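Local coordinates for protein possible galactose mutarotase (Streptomyces platensis subsp. rosaceus, PDB 4RNL) that probably interconverts the alpha and beta anomers of an aldose such as galactose, at residues E28-L34 / L158-L163; A61-A65 / Y77-L81; L185-G189 / S266-L270. All blocks are in the same frame, centred on the assembly; numbering follows the deposited sequence.

Contact 1: residues E28-L34 / L158-L163; sequences ESGPAGL and LSAGAL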
ATOM      1  N   GLU A  28       6.220  16.421   9.603  1.00 17.45           N
ATOM      2  CA  GLU A  28       6.670  16.269  10.983  1.00 13.40           C
ATOM      3  C   GLU A  28       5.639  16.835  11.955  1.00 19.19           C
ATOM      4  O   GLU A  28       5.298  18.014  11.867  1.00 16.96           O
ATOM      5  CB  GLU A  28       8.003  17.003  11.178  1.00 17.38           C
ATOM      6  CG  GLU A  28       8.403  17.199  12.629  1.00 22.93           C
ATOM      7  CD  GLU A  28       8.913  15.926  13.263  1.00 28.72           C
ATOM      8  OE1 GLU A  28      10.055  15.528  12.956  1.00 30.06           O
ATOM      9  OE2 GLU A  28       8.175  15.325  14.072  1.00 32.79           O
ATOM     10  N   SER A  29       5.151  16.011  12.883  1.00 14.58           N
ATOM     11  CA  SER A  29       4.192  16.486  13.882  1.00 16.21           C
ATOM     12  C   SER A  29       4.721  16.455  15.314  1.00 19.12           C
ATOM     13  O   SER A  29       3.946  16.531  16.267  1.00 17.51           O
ATOM     14  CB  SER A  29       2.843  15.755  13.776  1.00 15.51           C
ATOM     15  OG  SER A  29       2.971  14.344  13.929  1.00 15.64           O
ATOM     16  N   GLY A  30       6.039  16.345  15.463  1.00 19.55           N
ATOM     17  CA  GLY A  30       6.666  16.490  16.771  1.00 24.60           C
ATOM     18  C   GLY A  30       6.992  15.172  17.451  1.00 24.43           C
ATOM     19  O   GLY A  30       6.629  14.106  16.950  1.00 22.66           O
ATOM     20  N   PRO A  31       7.671  15.234  18.605  1.00 28.14           N
ATOM     21  CA  PRO A  31       8.111  14.004  19.277  1.00 29.54           C
ATOM     22  C   PRO A  31       6.961  13.084  19.698  1.00 34.54           C
ATOM     23  O   PRO A  31       7.130  11.864  19.695  1.00 38.24           O
ATOM     24  CB  PRO A  31       8.896  14.518  20.497  1.00 34.75           C
ATOM     25  CG  PRO A  31       8.540  15.971  20.628  1.00 35.58           C
ATOM     26  CD  PRO A  31       8.204  16.446  19.249  1.00 27.03           C
ATOM     27  N   ALA A  32       5.806  13.649  20.028  1.00 31.01           N
ATOM     28  CA  ALA A  32       4.657  12.831  20.411  1.00 31.02           C
ATOM     29  C   ALA A  32       3.863  12.389  19.189  1.00 30.29           C
ATOM     30  O   ALA A  32       2.906  11.621  19.301  1.00 28.52           O
ATOM     31  CB  ALA A  32       3.763  13.587  21.385  1.00 31.64           C
ATOM     32  N   GLY A  33       4.259  12.891  18.023  1.00 24.22           N
ATOM     33  CA  GLY A  33       3.592  12.554  16.780  1.00 22.15           C
ATOM     34  C   GLY A  33       4.456  11.688  15.887  1.00 18.27           C
ATOM     35  O   GLY A  33       5.120  10.762  16.355  1.00 26.14           O
ATOM     36  N   LEU A  34       4.449  11.994  14.595  1.00 16.67           N
ATOM     37  CA  LEU A  34       5.157  11.185  13.622  1.00 16.20           C
ATOM     38  C   LEU A  34       6.100  12.027  12.802  1.00 15.32           C
ATOM     39  O   LEU A  34       5.946  13.247  12.710  1.00 15.77           O
ATOM     40  CB  LEU A  34       4.165  10.547  12.643  1.00 16.50           C
ATOM     41  CG  LEU A  34       3.040   9.649  13.133  1.00 18.36           C
ATOM     42  CD1 LEU A  34       2.369   9.040  11.924  1.00 17.53           C
ATOM     43  CD2 LEU A  34       3.583   8.578  14.047  1.00 18.95           C
ATOM     44  N   LEU A 158      -0.671  14.619   7.615  1.00 12.59           N
ATOM     45  CA  LEU A 158      -0.317  14.129   8.932  1.00 14.46           C
ATOM     46  C   LEU A 158      -1.025  14.980   9.959  1.00 16.72           C
ATOM     47  O   LEU A 158      -1.029  16.206   9.862  1.00 18.27           O
ATOM     48  CB  LEU A 158       1.203  14.221   9.130  1.00 12.73           C
ATOM     49  CG  LEU A 158       1.788  13.806  10.479  1.00 14.87           C
ATOM     50  CD1 LEU A 158       1.472  12.337  10.786  1.00 15.82           C
ATOM     51  CD2 LEU A 158       3.298  14.048  10.495  1.00 16.50           C
ATOM     52  N   SER A 159      -1.643  14.328  10.930  1.00 13.72           N
ATOM     53  CA  SER A 159      -2.236  15.034  12.060  1.00 15.33           C
ATOM     54  C   SER A 159      -1.906  14.256  13.317  1.00 18.08           C
ATOM     55  O   SER A 159      -2.373  13.125  13.477  1.00 15.47           O
ATOM     56  CB  SER A 159      -3.753  15.129  11.895  1.00 24.43           C
ATOM     57  OG  SER A 159      -4.331  15.836  12.980  1.00 32.89           O
ATOM     58  N   ALA A 160      -1.096  14.849  14.193  1.00 19.20           N
ATOM     59  CA  ALA A 160      -0.632  14.165  15.402  1.00 16.34           C
ATOM     60  C   ALA A 160      -0.020  12.803  15.070  1.00 17.10           C
ATOM     61  O   ALA A 160       0.992  12.717  14.373  1.00 17.16           O
ATOM     62  CB  ALA A 160      -1.771  14.022  16.421  1.00 15.77           C
ATOM     63  N   GLY A 161      -0.644  11.729  15.547  1.00 13.92           N
ATOM     64  CA  GLY A 161      -0.100  10.403  15.318  1.00 14.19           C
ATOM     65  C   GLY A 161      -0.689   9.655  14.134  1.00 16.33           C
ATOM     66  O   GLY A 161      -0.450   8.459  13.987  1.00 15.12           O
ATOM     67  N   ALA A 162      -1.450  10.347  13.286  1.00 12.34           N
ATOM     68  CA  ALA A 162      -2.156   9.667  12.196  1.00 13.98           C
ATOM     69  C   ALA A 162      -1.727  10.161  10.822  1.00 15.22           C
ATOM     70  O   ALA A 162      -1.767  11.358  10.550  1.00 12.92           O
ATOM     71  CB  ALA A 162      -3.665   9.829  12.357  1.00 12.56           C
ATOM     72  N   LEU A 163      -1.341   9.229   9.952  1.00 10.34           N
ATOM     73  CA  LEU A 163      -1.050   9.541   8.553  1.00 10.27           C
ATOM     74  C   LEU A 163      -2.268   9.200   7.705  1.00 15.52           C
ATOM     75  O   LEU A 163      -2.744   8.063   7.727  1.00 14.27           O
ATOM     76  CB  LEU A 163       0.130   8.704   8.049  1.00  9.13           C
ATOM     77  CG  LEU A 163       0.414   8.771   6.548  1.00 15.60           C
ATOM     78  CD1 LEU A 163       0.937  10.152   6.176  1.00 12.28           C
ATOM     79  CD2 LEU A 163       1.400   7.679   6.141  1.00 15.98           C
TER

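Contact 2: residues A61-A65 / Y77-L81; sequences ALGFA and YFGAL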
ATOM      1  N   ALA A  61       9.186   1.736   8.843  1.00 12.07           N
ATOM      2  CA  ALA A  61       8.851   1.246   7.495  1.00 10.79           C
ATOM      3  C   ALA A  61      10.028   0.534   6.820  1.00 10.32           C
ATOM      4  O   ALA A  61      11.168   0.970   6.952  1.00 12.69           O
ATOM      5  CB  ALA A  61       8.351   2.398   6.622  1.00 13.43           C
ATOM      6  N   LEU A  62       9.763  -0.562   6.104  1.00  9.92           N
ATOM      7  CA  LEU A  62      10.815  -1.170   5.294  1.00 10.47           C
ATOM      8  C   LEU A  62      11.117  -0.221   4.146  1.00 11.19           C
ATOM      9  O   LEU A  62      10.208   0.288   3.489  1.00 11.64           O
ATOM     10  CB  LEU A  62      10.395  -2.540   4.740  1.00 10.82           C
ATOM     11  CG  LEU A  62      10.050  -3.639   5.750  1.00 12.24           C
ATOM     12  CD1 LEU A  62       9.988  -4.995   5.053  1.00 11.99           C
ATOM     13  CD2 LEU A  62      11.040  -3.671   6.914  1.00 11.60           C
ATOM     14  N   GLY A  63      12.393   0.041   3.906  1.00 14.15           N
ATOM     15  CA  GLY A  63      12.752   0.971   2.853  1.00 12.67           C
ATOM     16  C   GLY A  63      14.253   1.076   2.695  1.00 14.55           C
ATOM     17  O   GLY A  63      15.007   0.265   3.235  1.00 12.55           O
ATOM     18  N   PHE A  64      14.689   2.100   1.972  1.00 12.75           N
ATOM     19  CA  PHE A  64      16.111   2.311   1.734  1.00 13.24           C
ATOM     20  C   PHE A  64      16.474   3.740   2.077  1.00 16.08           C
ATOM     21  O   PHE A  64      15.623   4.637   2.019  1.00 14.76           O
ATOM     22  CB  PHE A  64      16.448   2.073   0.264  1.00 14.69           C
ATOM     23  CG  PHE A  64      16.093   0.699  -0.233  1.00 13.88           C
ATOM     24  CD1 PHE A  64      16.775  -0.419   0.231  1.00 16.42           C
ATOM     25  CD2 PHE A  64      15.101   0.534  -1.197  1.00 16.61           C
ATOM     26  CE1 PHE A  64      16.461  -1.685  -0.242  1.00 22.74           C
ATOM     27  CE2 PHE A  64      14.777  -0.729  -1.674  1.00 17.94           C
ATOM     28  CZ  PHE A  64      15.462  -1.840  -1.199  1.00 20.07           C
ATOM     29  N   ALA A  65      17.744   3.943   2.413  1.00 17.74           N
ATOM     30  CA  ALA A  65      18.263   5.263   2.743  1.00 21.51           C
ATOM     31  C   ALA A  65      18.394   6.132   1.499  1.00 23.55           C
ATOM     32  O   ALA A  65      18.364   7.361   1.590  1.00 21.83           O
ATOM     33  CB  ALA A  65      19.613   5.138   3.444  1.00 22.35           C
ATOM     34  N   TYR A  77       8.333  -3.337  -3.946  1.00 12.39           N
ATOM     35  CA  TYR A  77       7.355  -2.259  -3.831  1.00 12.34           C
ATOM     36  C   TYR A  77       7.375  -1.560  -2.469  1.00 14.18           C
ATOM     37  O   TYR A  77       6.331  -1.137  -1.981  1.00 12.27           O
ATOM     38  CB  TYR A  77       5.942  -2.781  -4.139  1.00 11.10           C
ATOM     39  CG  TYR A  77       5.797  -3.251  -5.568  1.00 11.88           C
ATOM     40  CD1 TYR A  77       6.161  -4.540  -5.934  1.00 17.01           C
ATOM     41  CD2 TYR A  77       5.338  -2.392  -6.554  1.00 13.79           C
ATOM     42  CE1 TYR A  77       6.046  -4.970  -7.251  1.00 19.94           C
ATOM     43  CE2 TYR A  77       5.224  -2.810  -7.879  1.00 15.90           C
ATOM     44  CZ  TYR A  77       5.587  -4.097  -8.219  1.00 16.25           C
ATOM     45  OH  TYR A  77       5.469  -4.523  -9.529  1.00 16.97           O
ATOM     46  N   PHE A  78       8.554  -1.433  -1.857  1.00 12.66           N
ATOM     47  CA  PHE A  78       8.652  -0.768  -0.557  1.00 15.03           C
ATOM     48  C   PHE A  78       8.000   0.613  -0.596  1.00 18.21           C
ATOM     49  O   PHE A  78       8.313   1.419  -1.469  1.00 11.35           O
ATOM     50  CB  PHE A  78      10.115  -0.618  -0.132  1.00 13.39           C
ATOM     51  CG  PHE A  78      10.749  -1.893   0.346  1.00 16.92           C
ATOM     52  CD1 PHE A  78       9.980  -2.904   0.916  1.00 15.30           C
ATOM     53  CD2 PHE A  78      12.119  -2.078   0.233  1.00 22.90           C
ATOM     54  CE1 PHE A  78      10.582  -4.079   1.373  1.00 16.82           C
ATOM     55  CE2 PHE A  78      12.725  -3.249   0.681  1.00 26.51           C
ATOM     56  CZ  PHE A  78      11.954  -4.249   1.250  1.00 17.73           C
ATOM     57  N   GLY A  79       7.077   0.857   0.338  1.00 13.68           N
ATOM     58  CA  GLY A  79       6.426   2.148   0.522  1.00 11.73           C
ATOM     59  C   GLY A  79       5.563   2.695  -0.605  1.00 14.32           C
ATOM     60  O   GLY A  79       5.078   3.833  -0.529  1.00 13.69           O
ATOM     61  N   ALA A  80       5.322   1.886  -1.632  1.00 10.60           N
ATOM     62  CA  ALA A  80       4.923   2.439  -2.922  1.00 13.00           C
ATOM     63  C   ALA A  80       3.440   2.728  -3.108  1.00 11.52           C
ATOM     64  O   ALA A  80       2.579   1.960  -2.673  1.00 11.63           O
ATOM     65  CB  ALA A  80       5.417   1.539  -4.045  1.00 17.76           C
ATOM     66  N   LEU A  81       3.164   3.847  -3.777  1.00  9.94           N
ATOM     67  CA  LEU A  81       1.852   4.106  -4.367  1.00 11.82           C
ATOM     68  C   LEU A  81       1.729   3.129  -5.538  1.00 16.98           C
ATOM     69  O   LEU A  81       2.535   3.166  -6.470  1.00 15.79           O
ATOM     70  CB  LEU A  81       1.815   5.553  -4.873  1.00 12.74           C
ATOM     71  CG  LEU A  81       0.535   6.260  -5.337  1.00 22.55           C
ATOM     72  CD1 LEU A  81       0.857   7.702  -5.713  1.00 20.66           C
ATOM     73  CD2 LEU A  81      -0.111   5.580  -6.495  1.00 20.36           C
TER
HETATM   74  O   HOH W   1       7.402   0.140   3.201  1.00 11.21           O

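Contact 3: residues L185-G189 / S266-L270; sequences LNLGG and SGRAL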
ATOM      1  N   LEU A 185       5.407  -2.523   7.458  1.00 10.63           N
ATOM      2  CA  LEU A 185       5.765  -1.999   8.768  1.00  9.53           C
ATOM      3  C   LEU A 185       6.332  -3.077   9.684  1.00 10.27           C
ATOM      4  O   LEU A 185       5.892  -4.230   9.678  1.00  8.95           O
ATOM      5  CB  LEU A 185       4.547  -1.346   9.434  1.00 11.28           C
ATOM      6  CG  LEU A 185       4.032  -0.073   8.763  1.00 16.42           C
ATOM      7  CD1 LEU A 185       2.664   0.285   9.306  1.00 19.83           C
ATOM      8  CD2 LEU A 185       5.032   1.069   8.962  1.00 15.21           C
ATOM      9  N   ASN A 186       7.340  -2.698  10.457  1.00  9.92           N
ATOM     10  CA  ASN A 186       7.745  -3.468  11.626  1.00  9.74           C
ATOM     11  C   ASN A 186       7.656  -2.502  12.803  1.00 14.10           C
ATOM     12  O   ASN A 186       8.461  -1.571  12.910  1.00 11.90           O
ATOM     13  CB  ASN A 186       9.176  -4.011  11.464  1.00  9.67           C
ATOM     14  CG  ASN A 186       9.580  -4.960  12.588  1.00 11.81           C
ATOM     15  OD1 ASN A 186       9.276  -4.717  13.762  1.00 10.25           O
ATOM     16  ND2 ASN A 186      10.277  -6.037  12.240  1.00 13.41           N
ATOM     17  N   LEU A 187       6.669  -2.709  13.673  1.00 13.47           N
ATOM     18  CA  LEU A 187       6.388  -1.757  14.755  1.00 11.12           C
ATOM     19  C   LEU A 187       7.480  -1.757  15.824  1.00 10.92           C
ATOM     20  O   LEU A 187       7.514  -0.878  16.687  1.00 12.35           O
ATOM     21  CB  LEU A 187       5.007  -2.031  15.379  1.00  8.69           C
ATOM     22  CG  LEU A 187       3.831  -1.923  14.407  1.00  8.33           C
ATOM     23  CD1 LEU A 187       2.490  -2.172  15.095  1.00 15.74           C
ATOM     24  CD2 LEU A 187       3.841  -0.540  13.732  1.00 16.05           C
ATOM     25  N   GLY A 188       8.384  -2.734  15.756  1.00 11.87           N
ATOM     26  CA  GLY A 188       9.533  -2.784  16.651  1.00 12.77           C
ATOM     27  C   GLY A 188      10.752  -2.118  16.035  1.00 16.65           C
ATOM     28  O   GLY A 188      11.819  -2.040  16.656  1.00 14.91           O
ATOM     29  N   GLY A 189      10.591  -1.630  14.809  1.00 12.36           N
ATOM     30  CA  GLY A 189      11.689  -1.029  14.056  1.00 12.99           C
ATOM     31  C   GLY A 189      12.082  -1.893  12.869  1.00 13.17           C
ATOM     32  O   GLY A 189      12.109  -3.122  12.985  1.00 12.42           O
ATOM     33  N   SER A 266       7.866  -3.270  21.968  1.00 13.95           N
ATOM     34  CA  SER A 266       8.054  -1.820  21.966  1.00 15.42           C
ATOM     35  C   SER A 266       6.806  -1.130  22.474  1.00 15.08           C
ATOM     36  O   SER A 266       6.852   0.018  22.944  1.00 16.31           O
ATOM     37  CB  SER A 266       8.326  -1.327  20.548  1.00 13.39           C
ATOM     38  OG  SER A 266       7.162  -1.450  19.739  1.00 14.17           O
ATOM     39  N   GLY A 267       5.685  -1.832  22.371  1.00 13.51           N
ATOM     40  CA  GLY A 267       4.400  -1.253  22.718  1.00 13.34           C
ATOM     41  C   GLY A 267       3.742  -0.418  21.635  1.00 14.09           C
ATOM     42  O   GLY A 267       2.667   0.137  21.874  1.00 15.17           O
ATOM     43  N   ARG A 268       4.353  -0.324  20.453  1.00 11.02           N
ATOM     44  CA  ARG A 268       3.758   0.456  19.365  1.00 10.40           C
ATOM     45  C   ARG A 268       2.527  -0.238  18.796  1.00 13.30           C
ATOM     46  O   ARG A 268       2.518  -1.456  18.607  1.00 11.74           O
ATOM     47  CB  ARG A 268       4.769   0.716  18.239  1.00 10.17           C
ATOM     48  CG  ARG A 268       5.923   1.629  18.659  1.00 11.15           C
ATOM     49  CD  ARG A 268       6.655   2.213  17.442  1.00 14.11           C
ATOM     50  NE  ARG A 268       7.866   2.941  17.840  1.00 14.18           N
ATOM     51  CZ  ARG A 268       9.022   2.360  18.147  1.00 19.09           C
ATOM     52  NH1 ARG A 268       9.138   1.036  18.100  1.00 14.47           N
ATOM     53  NH2 ARG A 268      10.062   3.099  18.502  1.00 15.16           N
ATOM     54  N   ALA A 269       1.489   0.548  18.533  1.00 11.91           N
ATOM     55  CA  ALA A 269       0.237   0.024  17.996  1.00 11.17           C
ATOM     56  C   ALA A 269      -0.171   0.808  16.766  1.00 12.06           C
ATOM     57  O   ALA A 269       0.039   2.020  16.697  1.00 14.77           O
ATOM     58  CB  ALA A 269      -0.862   0.103  19.046  1.00 14.28           C
ATOM     59  N   LEU A 270      -0.767   0.107  15.807  1.00 12.69           N
ATOM     60  CA  LEU A 270      -1.334   0.728  14.614  1.00 12.12           C
ATOM     61  C   LEU A 270      -2.793   0.343  14.489  1.00 13.91           C
ATOM     62  O   LEU A 270      -3.141  -0.837  14.615  1.00 12.34           O
ATOM     63  CB  LEU A 270      -0.607   0.230  13.368  1.00 10.43           C
ATOM     64  CG  LEU A 270      -1.249   0.563  12.017  1.00  9.88           C
ATOM     65  CD1 LEU A 270      -1.137   2.060  11.720  1.00  8.93           C
ATOM     66  CD2 LEU A 270      -0.579  -0.247  10.929  1.00 13.02           C
TER
HETATM   67  O   HOH W   2      11.624   0.092  18.944  1.00 26.86           O

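Contact 1: residues E28-L34 / L158-L163
S29 and L158 meet through two contrasting first torsions. The hydroxyl of S29 stands between its backbone N and carbonyl carbon (chi1 58°), turned at the A160 carbonyl, whereas L158 carries CG trans to the backbone N (chi1 178°), which brings its methyls to S29 and L34. S29 OG donates to A160 O at 2.6 Å, coming in at a C=O...O angle of 133° and tilted from the carbonyl plane. S29 OG in turn accepts from L34 N at 2.9 Å, almost straight, so one hydroxyl both closes its own loop and ties it to the neighbouring hairpin. L158 splits its branches: CD2 lies against S29 OG at 3.5 Å, while CD1 packs on L34 CD1 at 3.6 Å. L34 CD1 also lies 3.5 Å from G161 O, and F340 of strand 332-342 lies against the same leucine. The G33 backbone packs close to the turn, its CA 3.5 Å from A160 O. The hairpin turn itself is a type II' beta turn from S159 to A162, joining strands 150-159 and 162-171. Within the first segment, E28 OE2 accepts from G30 N and makes a salt bridge with R57. With a bond given and a bond received, S29 OG has its rotation fixed and its buried hydroxyl satisfied, and L158 CD2 packs against it. The S29-A160 hydrogen bond and the L34-L158 packing together tie the loop after strand 21-28, in the five-stranded sheet, to the 150-159/162-171 hairpin of the nine-stranded one.

Contact 2: residues A61-A65 / Y77-L81
The backbones of G63 and F78 approach to 5.6 Å between CA atoms, with no direct hydrogen bond joining the two segments. Residues 61-65 run largely extended, whereas Y77 to A80 fold into a type II beta turn with F78 and G79 at its corners; the positive phi of G79 suits a glycine. A water bridges the main chains: it donates to L62 O at 2.8 Å and accepts a weak bond from G79 N. The F78 side chain is the hub, since L62, G63 and F64 all touch its ring. L62 CB sits over one face of it, 4.1 Å from the ring centroid and 27° off the normal, a CH-pi contact, and L62 CD1 follows at 3.8 Å from F78 CE1. F64 CE2 lies near the plane of the F78 ring, 3.5 Å from F78 CD2; the ring pair is oblique, with planes at 58° and centroids 5.3 Å apart. G63 CA lies 4.1 Å from F78 CD2. Further rings extend the cluster, since Y184 packs edge-to-face with F78 and Y70 of helix 67-72 does so with F64. A buried aromatic cluster thus pins together the two ends of the short helical excursion 67-72, where the chain passes from the five-stranded sheet to strand 81-82 of the seven-stranded one, within the large beta-sandwich fold of the galactose mutarotase family.

Contact 3: residues L185-G189 / S266-L270
The carbonyl oxygen of L187 is gripped from the side of residues 266-270 by R268 and approached by S266. R268 NH1 donates to L187 O at 2.9 Å (N-H...O angle 151°), with the oxygen near the guanidinium edge but 16° out of its plane. S266 OG lies 3.1 Å from L187 O, although its one proton can also go to D263. That hydroxyl accepts from R268 N, making an ST turn that settles S266 just ahead of the strand. The arginine chain is extended from CG to NE and runs past the carbonyl, its CD 3.3 Å from L187 O, before NH1 reaches back to it. A water takes a second bond from R268 NH1, at 2.8 Å, and donates to G188 O, while R268 NE is bound to A50 O. The 185-189 side is shaped by an Asx turn, N186 OD1 accepting from G188 N, within a type I beta turn ending at G189. Beyond the polar end, contacts turn apolar: L187 CD1 lies 3.6 Å from R268 O and also packs on L270, whereas L185 CD1 meets L270 CD2 at 3.7 Å, these two side chains crossing at about a right angle. The leucines pack between the end of strand 180-185, in the seven-stranded sheet, and strand 268-274, in the nine-stranded one, with L261 of strand 256-262 and F340 of strand 332-342 against L187.

Along the chain, contact 2 falls between the two segments of contact 1, and contact 3 opens only after both have closed. Contacts 1 and 3 each engage the nine-stranded sheet, at hairpin 150-159/162-171 and at strand 268-274, with strand 332-342 lying between these in the sheet and its F340 reaching both contacts; their centres are about 15 Å apart and they do not touch. Contact 2 lies nearer the middle of the chain, about 16 Å from contact 3 and 19 Å from contact 1 between centres, and meets contact 3 where A61 packs on L185. Contact 1 links the five- and nine-stranded sheets, contact 2 the five- and seven-stranded, contact 3 the seven- and nine-stranded.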